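PDB 5CYL: fimbrial subunit CupB6 from Pseudomonas aeruginosa, which probably sits at the tip of a chaperone-usher pilus, where it would mediate adhesion, with a likely role in biofilm formation. Local coordinates for residues 215-220 / 241-246; 234-239 / 318-323; 289-294 / 312-317. All coordinates share one frame; numbering follows the deposited sequence.

All three contacts lie in the C-terminal pilin-like beta domain. Following the chain, strand 215-225 comes first, and interaction 1 closes a short loop by packing residues 241-246 against residues 215-220, nearly antiparallel, from the opposing sheet. Interaction 2 opens at 234-239, before interaction 1 is complete, so the two cross; it closes only at 318-323, far along the chain. Interaction 3 both opens and closes within that span, after interaction 1, by bringing the turn 289-294 against 312-317. Interactions 2 and 3 share strand 311-322, and interaction 1 reaches its neighbour, strand 239-245. Together they tie strand 215-225, the loop before strand 239-245, and strand 311-322 into one sandwich.

Interaction 1 (215-220 / 241-246); sequences REINVK and FDISLS
Ile-217 and Val-219 of one strand face Phe-241 and Ile-243 of another between the two layers of the Ig-like beta sandwich of the pilin domain, with Arg-215 at the margin reaching the backbone of Ser-244. The strands run nearly antiparallel, at 171°, but their axes stay 9.0 Å apart and no hydrogen bond joins them: this is sheet-on-sheet packing through side chains. At one end Val-219 sets CG2 over a face of the Phe-241 ring, a CH-pi contact with the methyl carbon 3.9 Å from the ring centroid and 15° off the ring normal. The Phe-241 ring is presented there by a chi1 of 63°, which puts CG between the backbone N and the carbonyl carbon; the two side chains meet at about a right angle. In the middle, Ile-217 reaches across with CD1, whose nearest neighbour is CG1 of Ile-243 at 3.9 Å. Ile-243 also packs on Phe-340 and Phe-342 of strand 332-343, and Val-219 on Val-354 and Phe-356 of strand 352-361. That last strand is hydrogen-bonded in parallel alongside strand 215-225, a position consistent with that of a donor strand in pilin domains. Arg-215 has the most surface buried by the contact. Its chain starts extended, then bends before the guanidinium, bringing that group to the far end of strand 239-245, while NE keeps a long, weak ion pair with Glu-212. NH2 approaches the backbone O of Ser-244 to 3.1 Å, at an angle too poor for a hydrogen bond, and lies 3.7 Å from the CG2 methyl of Ile-243.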
# COMPACT_ATOMS: atom_id res chain seq x y z
N ARG A 215 22.74 -6.62 -13.29
CA ARG A 215 23.80 -6.19 -12.38
C ARG A 215 24.72 -7.34 -12.00
O ARG A 215 24.25 -8.35 -11.51
CB ARG A 215 23.22 -5.53 -11.12
CG ARG A 215 24.30 -4.87 -10.26
CD ARG A 215 23.77 -3.90 -9.22
NE ARG A 215 23.50 -4.52 -7.92
CZ ARG A 215 22.31 -4.96 -7.53
NH1 ARG A 215 21.24 -4.89 -8.32
NH2 ARG A 215 22.18 -5.49 -6.33
N GLU A 216 26.02 -7.19 -12.20
CA GLU A 216 26.99 -8.21 -11.79
C GLU A 216 27.77 -7.80 -10.55
O GLU A 216 28.17 -6.65 -10.43
CB GLU A 216 27.99 -8.49 -12.89
CG GLU A 216 27.42 -9.31 -14.03
CD GLU A 216 28.50 -10.04 -14.75
OE1 GLU A 216 29.62 -9.51 -14.82
OE2 GLU A 216 28.21 -11.15 -15.22
N ILE A 217 28.05 -8.74 -9.66
CA ILE A 217 28.88 -8.47 -8.49
C ILE A 217 30.05 -9.45 -8.47
O ILE A 217 29.84 -10.66 -8.60
CB ILE A 217 28.06 -8.61 -7.20
CG1 ILE A 217 26.87 -7.64 -7.22
CG2 ILE A 217 28.96 -8.38 -5.99
CD1 ILE A 217 25.99 -7.63 -5.99
N ASN A 218 31.29 -8.98 -8.36
CA ASN A 218 32.43 -9.94 -8.33
C ASN A 218 33.03 -10.05 -6.97
O ASN A 218 33.42 -9.04 -6.41
CB ASN A 218 33.52 -9.62 -9.31
CG ASN A 218 32.99 -9.53 -10.72
OD1 ASN A 218 32.41 -10.48 -11.25
ND2 ASN A 218 33.13 -8.37 -11.31
N VAL A 219 33.13 -11.26 -6.45
CA VAL A 219 33.74 -11.44 -5.16
C VAL A 219 35.00 -12.26 -5.36
O VAL A 219 34.99 -13.31 -6.03
CB VAL A 219 32.77 -12.12 -4.19
CG1 VAL A 219 33.33 -12.14 -2.78
CG2 VAL A 219 31.41 -11.41 -4.22
N LYS A 220 36.10 -11.76 -4.81
CA LYS A 220 37.38 -12.43 -4.94
C LYS A 220 37.65 -13.23 -3.68
O LYS A 220 37.78 -12.69 -2.58
CB LYS A 220 38.51 -11.44 -5.21
CG LYS A 220 38.33 -10.61 -6.48
CD LYS A 220 39.64 -10.34 -7.22
CE LYS A 220 39.39 -10.00 -8.70
NZ LYS A 220 40.55 -10.24 -9.62
N PHE A 241 30.51 -9.23 1.40
CA PHE A 241 29.86 -8.44 0.35
C PHE A 241 28.41 -8.19 0.69
O PHE A 241 27.83 -8.87 1.51
CB PHE A 241 30.04 -9.07 -1.03
CG PHE A 241 29.40 -10.41 -1.18
CD1 PHE A 241 29.89 -11.51 -0.50
CD2 PHE A 241 28.33 -10.57 -2.04
CE1 PHE A 241 29.29 -12.75 -0.66
CE2 PHE A 241 27.73 -11.81 -2.23
CZ PHE A 241 28.21 -12.90 -1.54
N ASP A 242 27.81 -7.19 0.05
CA ASP A 242 26.41 -6.84 0.26
C ASP A 242 25.67 -6.78 -1.06
O ASP A 242 26.19 -6.23 -2.03
CB ASP A 242 26.35 -5.50 0.96
CG ASP A 242 25.03 -5.24 1.59
OD1 ASP A 242 24.08 -4.94 0.92
OD2 ASP A 242 24.92 -5.30 2.79
N ILE A 243 24.47 -7.33 -1.10
CA ILE A 243 23.60 -7.17 -2.27
C ILE A 243 22.56 -6.17 -1.84
O ILE A 243 21.85 -6.39 -0.87
CB ILE A 243 22.95 -8.48 -2.72
CG1 ILE A 243 24.02 -9.47 -3.18
CG2 ILE A 243 21.94 -8.22 -3.84
CD1 ILE A 243 23.44 -10.79 -3.62
N SER A 244 22.49 -5.04 -2.54
CA SER A 244 21.60 -3.97 -2.14
C SER A 244 20.66 -3.40 -3.23
O SER A 244 20.92 -3.48 -4.41
CB SER A 244 22.44 -2.87 -1.54
OG SER A 244 21.61 -1.81 -1.11
N LEU A 245 19.56 -2.83 -2.78
CA LEU A 245 18.58 -2.18 -3.64
C LEU A 245 18.39 -0.78 -3.12
O LEU A 245 18.46 -0.56 -1.90
CB LEU A 245 17.23 -2.91 -3.60
CG LEU A 245 17.10 -4.24 -4.33
CD1 LEU A 245 15.81 -4.92 -3.94
CD2 LEU A 245 17.13 -4.04 -5.84
N SER A 246 18.16 0.19 -3.99
CA SER A 246 17.95 1.58 -3.49
C SER A 246 16.76 2.23 -4.13
O SER A 246 16.17 1.70 -5.07
CB SER A 246 19.21 2.41 -3.66
OG SER A 246 19.64 2.25 -5.01

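Interaction 2 (234-239 / 318-323); sequences DTSTER and AAYIRI
Backbone hydrogen bonds do most of the joining between Asp-234 to Arg-239 and Ala-318 to Arg-322. Arg-239 and Ala-318 form an antiparallel hydrogen-bonded pair: Arg-239 N gives to Ala-318 O at 2.7 Å, in the carbonyl plane, and Ala-318 N returns a bond to Arg-239 O. Further along, Ser-236 N donates to Tyr-320 O at 2.9 Å, and Arg-322 N to Asp-234 O at 3.0 Å. Thr-235 is bridged singly to Ile-321, and the register shifts by one residue between the two bridges, with Thr-237 turned away from the strand.

One side chain joins this backbone work. Ser-236 OG accepts the N-H of Tyr-320 at 2.9 Å with an N-H...O angle of 157°; a chi1 of 72° folds the hydroxyl over its own backbone, where it takes the part a main-chain carbonyl would play in a regular ladder.

Van der Waals contacts fill in beside these bonds. Thr-235 turns its CG2 methyl to CG1 of Ile-321, an apolar pair 3.5 Å apart, and the CB of Ala-319 lies 3.5 Å from Ser-236 O.

Strand 283-289 runs along the other edge of strand 311-322, bonded to Ala-319 and Ile-321, so the 234-239 loop continues the side taken by strand 239-245. Tyr-320 heads away from the loop to Ala-334 O, packing on Leu-221 of strand 215-225 and Ile-285 of strand 283-289, while the Arg-322 guanidinium bonds to Phe-229 O and Gly-324 O.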
# COMPACT_ATOMS: atom_id res chain seq x y z
N ASP A 234 36.10 -27.86 6.18
CA ASP A 234 36.98 -26.78 6.56
C ASP A 234 36.83 -25.69 5.54
O ASP A 234 36.52 -25.95 4.41
CB ASP A 234 38.42 -27.26 6.62
CG ASP A 234 38.76 -27.89 7.93
OD1 ASP A 234 37.84 -28.13 8.73
OD2 ASP A 234 39.94 -28.16 8.17
N THR A 235 37.04 -24.46 5.95
CA THR A 235 36.76 -23.37 5.03
C THR A 235 37.83 -22.32 5.01
O THR A 235 38.58 -22.19 5.96
CB THR A 235 35.45 -22.67 5.40
OG1 THR A 235 35.51 -22.24 6.76
CG2 THR A 235 34.21 -23.58 5.19
N SER A 236 37.87 -21.56 3.91
CA SER A 236 38.87 -20.52 3.73
C SER A 236 38.48 -19.28 4.54
O SER A 236 37.47 -19.31 5.21
CB SER A 236 39.04 -20.20 2.24
OG SER A 236 37.95 -19.50 1.68
N THR A 237 39.30 -18.23 4.55
CA THR A 237 38.90 -17.00 5.24
C THR A 237 37.75 -16.32 4.48
O THR A 237 37.77 -16.30 3.23
CB THR A 237 40.10 -16.08 5.37
OG1 THR A 237 41.14 -16.78 6.07
CG2 THR A 237 39.72 -14.84 6.13
N GLU A 238 36.73 -15.86 5.25
CA GLU A 238 35.47 -15.26 4.73
C GLU A 238 35.68 -13.98 4.02
O GLU A 238 36.46 -13.18 4.49
CB GLU A 238 34.52 -14.90 5.85
CG GLU A 238 33.61 -16.04 6.18
CD GLU A 238 32.68 -15.77 7.35
OE1 GLU A 238 32.88 -14.80 8.11
OE2 GLU A 238 31.72 -16.55 7.48
N ARG A 239 34.95 -13.75 2.93
CA ARG A 239 34.98 -12.50 2.20
C ARG A 239 33.61 -11.89 2.34
O ARG A 239 32.61 -12.53 2.10
CB ARG A 239 35.33 -12.74 0.73
CG ARG A 239 36.70 -13.37 0.51
CD ARG A 239 37.81 -12.39 0.86
NE ARG A 239 39.14 -12.99 0.80
CZ ARG A 239 39.87 -13.28 1.87
NH1 ARG A 239 39.42 -13.03 3.09
NH2 ARG A 239 41.09 -13.82 1.72
N ALA A 318 31.37 -14.97 2.08
CA ALA A 318 31.63 -16.18 1.30
C ALA A 318 33.01 -16.78 1.55
O ALA A 318 33.95 -16.07 1.89
CB ALA A 318 31.45 -15.89 -0.18
N ALA A 319 33.10 -18.10 1.41
CA ALA A 319 34.37 -18.81 1.58
C ALA A 319 34.36 -20.11 0.82
O ALA A 319 33.30 -20.61 0.42
CB ALA A 319 34.69 -19.05 3.04
N TYR A 320 35.55 -20.63 0.57
CA TYR A 320 35.71 -21.99 0.05
C TYR A 320 35.43 -23.02 1.14
O TYR A 320 35.77 -22.82 2.31
CB TYR A 320 37.12 -22.16 -0.48
CG TYR A 320 37.31 -21.48 -1.80
CD1 TYR A 320 36.56 -21.88 -2.91
CD2 TYR A 320 38.22 -20.46 -1.95
CE1 TYR A 320 36.71 -21.27 -4.14
CE2 TYR A 320 38.38 -19.82 -3.18
CZ TYR A 320 37.63 -20.22 -4.26
OH TYR A 320 37.81 -19.63 -5.52
N ILE A 321 34.80 -24.12 0.76
CA ILE A 321 34.61 -25.22 1.71
C ILE A 321 35.14 -26.50 1.10
O ILE A 321 35.00 -26.72 -0.11
CB ILE A 321 33.13 -25.40 2.08
CG1 ILE A 321 32.99 -26.28 3.33
CG2 ILE A 321 32.34 -25.93 0.89
CD1 ILE A 321 31.57 -26.48 3.81
N ARG A 322 35.75 -27.34 1.91
CA ARG A 322 36.23 -28.61 1.39
C ARG A 322 35.18 -29.71 1.44
O ARG A 322 34.73 -30.11 2.51
CB ARG A 322 37.44 -29.03 2.17
CG ARG A 322 37.99 -30.36 1.72
CD ARG A 322 38.84 -30.97 2.81
NE ARG A 322 39.05 -32.38 2.59
CZ ARG A 322 39.98 -33.09 3.20
NH1 ARG A 322 40.78 -32.52 4.10
NH2 ARG A 322 40.09 -34.38 2.93
N ILE A 323 34.82 -30.24 0.28
CA ILE A 323 33.84 -31.33 0.30
C ILE A 323 34.42 -32.71 0.01
O ILE A 323 33.80 -33.67 0.43
CB ILE A 323 32.62 -31.06 -0.58
CG1 ILE A 323 33.11 -31.07 -2.03
CG2 ILE A 323 31.92 -29.79 -0.11
CD1 ILE A 323 32.20 -30.51 -3.09

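Interaction 3 (289-294 / 312-317); sequences NGLDQQ and ADLPLS
Asn-289 pairs with Leu-316 at the end of strand 283-289, as an antiparallel non-hydrogen-bonded pair. Its side chain, with CG anti to the backbone N (chi1 174°), meets Leu-314 at about a right angle, and ND2 comes 3.6 Å from the Leu-314 CD1 methyl. OD1 is used within the turn: it accepts the backbone N-H of Asp-292 at 3.0 Å, from above the amide plane, and more weakly that of Leu-291.

Gly-290 makes the one hydrogen bond across the contact, from its N to Pro-315 O at 3.0 Å. The bond is fairly straight at 164°, although the donor stands above the carbonyl plane. Having no side chain, Gly-290 lets the proline ring come close.

Leu-291 then packs against Pro-315 and Leu-314. Its CD2 touches CG of Pro-315 at 3.5 Å, the leucine lying at about a right angle to the proline, while CD1 meets Leu-314 CD1 at 3.5 Å. Leu-314 continues inward to Ile-256 and Phe-258.

Asp-292 shapes the way out: its OD1 accepts the N-H of Gln-294, an Asx turn. Gln-293 NE2 bonds to Gly-290 O, and Asn-289 N bonds to Gln-294 O, closing the turn on itself. An Asx motif thus ends a strand of the Ig-like pilin sandwich where strand 311-322 exchanges strand 299-308 for strand 283-289 as its neighbour.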
# COMPACT_ATOMS: atom_id res chain seq x y z
N ASN A 289 24.38 -15.84 5.39
CA ASN A 289 23.42 -14.74 5.53
C ASN A 289 23.69 -14.06 6.88
O ASN A 289 23.60 -14.68 7.93
CB ASN A 289 21.98 -15.27 5.40
CG ASN A 289 20.90 -14.22 5.67
OD1 ASN A 289 21.04 -13.30 6.49
ND2 ASN A 289 19.78 -14.38 5.00
N GLY A 290 24.03 -12.77 6.81
CA GLY A 290 24.40 -12.00 7.99
C GLY A 290 23.27 -11.83 8.97
O GLY A 290 23.49 -11.84 10.19
N LEU A 291 22.05 -11.69 8.44
CA LEU A 291 20.86 -11.46 9.28
C LEU A 291 20.47 -12.74 10.03
O LEU A 291 20.39 -12.79 11.25
CB LEU A 291 19.72 -10.96 8.43
CG LEU A 291 20.10 -9.84 7.45
CD1 LEU A 291 18.97 -9.67 6.46
CD2 LEU A 291 20.40 -8.52 8.12
N ASP A 292 20.24 -13.81 9.29
CA ASP A 292 19.75 -15.01 9.95
C ASP A 292 20.89 -15.89 10.41
O ASP A 292 20.68 -16.75 11.23
CB ASP A 292 18.65 -15.76 9.18
CG ASP A 292 19.11 -16.38 7.92
OD1 ASP A 292 20.33 -16.38 7.67
OD2 ASP A 292 18.28 -16.92 7.14
N GLN A 293 22.10 -15.60 9.94
CA GLN A 293 23.29 -16.33 10.37
C GLN A 293 23.36 -17.75 9.83
O GLN A 293 24.07 -18.56 10.36
CB GLN A 293 23.44 -16.31 11.90
CG GLN A 293 23.74 -14.91 12.38
CD GLN A 293 25.22 -14.55 12.25
OE1 GLN A 293 26.04 -15.05 13.01
NE2 GLN A 293 25.56 -13.69 11.31
N GLN A 294 22.61 -18.04 8.78
CA GLN A 294 22.56 -19.39 8.23
C GLN A 294 23.11 -19.33 6.83
O GLN A 294 23.03 -18.29 6.19
CB GLN A 294 21.12 -19.92 8.22
CG GLN A 294 20.40 -19.79 9.54
CD GLN A 294 20.99 -20.64 10.61
OE1 GLN A 294 21.19 -21.81 10.39
NE2 GLN A 294 21.31 -20.05 11.76
N ALA A 312 17.29 -1.44 0.63
CA ALA A 312 17.18 -2.75 1.19
C ALA A 312 18.43 -3.55 0.81
O ALA A 312 18.84 -3.57 -0.32
CB ALA A 312 15.93 -3.43 0.67
N ASP A 313 19.01 -4.24 1.78
CA ASP A 313 20.21 -5.02 1.51
C ASP A 313 20.22 -6.39 2.20
O ASP A 313 19.56 -6.60 3.20
CB ASP A 313 21.47 -4.24 1.92
CG ASP A 313 21.70 -4.27 3.40
OD1 ASP A 313 20.82 -3.79 4.16
OD2 ASP A 313 22.77 -4.77 3.81
N LEU A 314 20.98 -7.31 1.64
CA LEU A 314 21.30 -8.55 2.33
C LEU A 314 22.80 -8.62 2.57
O LEU A 314 23.59 -8.64 1.62
CB LEU A 314 20.84 -9.76 1.52
CG LEU A 314 20.94 -11.10 2.24
CD1 LEU A 314 20.05 -11.12 3.46
CD2 LEU A 314 20.58 -12.24 1.30
N PRO A 315 23.21 -8.63 3.84
CA PRO A 315 24.63 -8.78 4.15
C PRO A 315 25.10 -10.22 3.95
O PRO A 315 24.42 -11.15 4.37
CB PRO A 315 24.73 -8.36 5.61
CG PRO A 315 23.33 -8.55 6.16
CD PRO A 315 22.43 -8.20 5.00
N LEU A 316 26.24 -10.40 3.29
CA LEU A 316 26.72 -11.74 2.95
C LEU A 316 28.22 -11.89 3.14
O LEU A 316 28.98 -10.93 3.03
CB LEU A 316 26.35 -12.09 1.51
CG LEU A 316 24.88 -12.19 1.15
CD1 LEU A 316 24.68 -12.17 -0.36
CD2 LEU A 316 24.24 -13.45 1.71
N SER A 317 28.64 -13.12 3.42
CA SER A 317 30.06 -13.48 3.46
C SER A 317 30.24 -14.81 2.74
O SER A 317 29.38 -15.67 2.78
CB SER A 317 30.58 -13.54 4.90
OG SER A 317 30.22 -14.75 5.51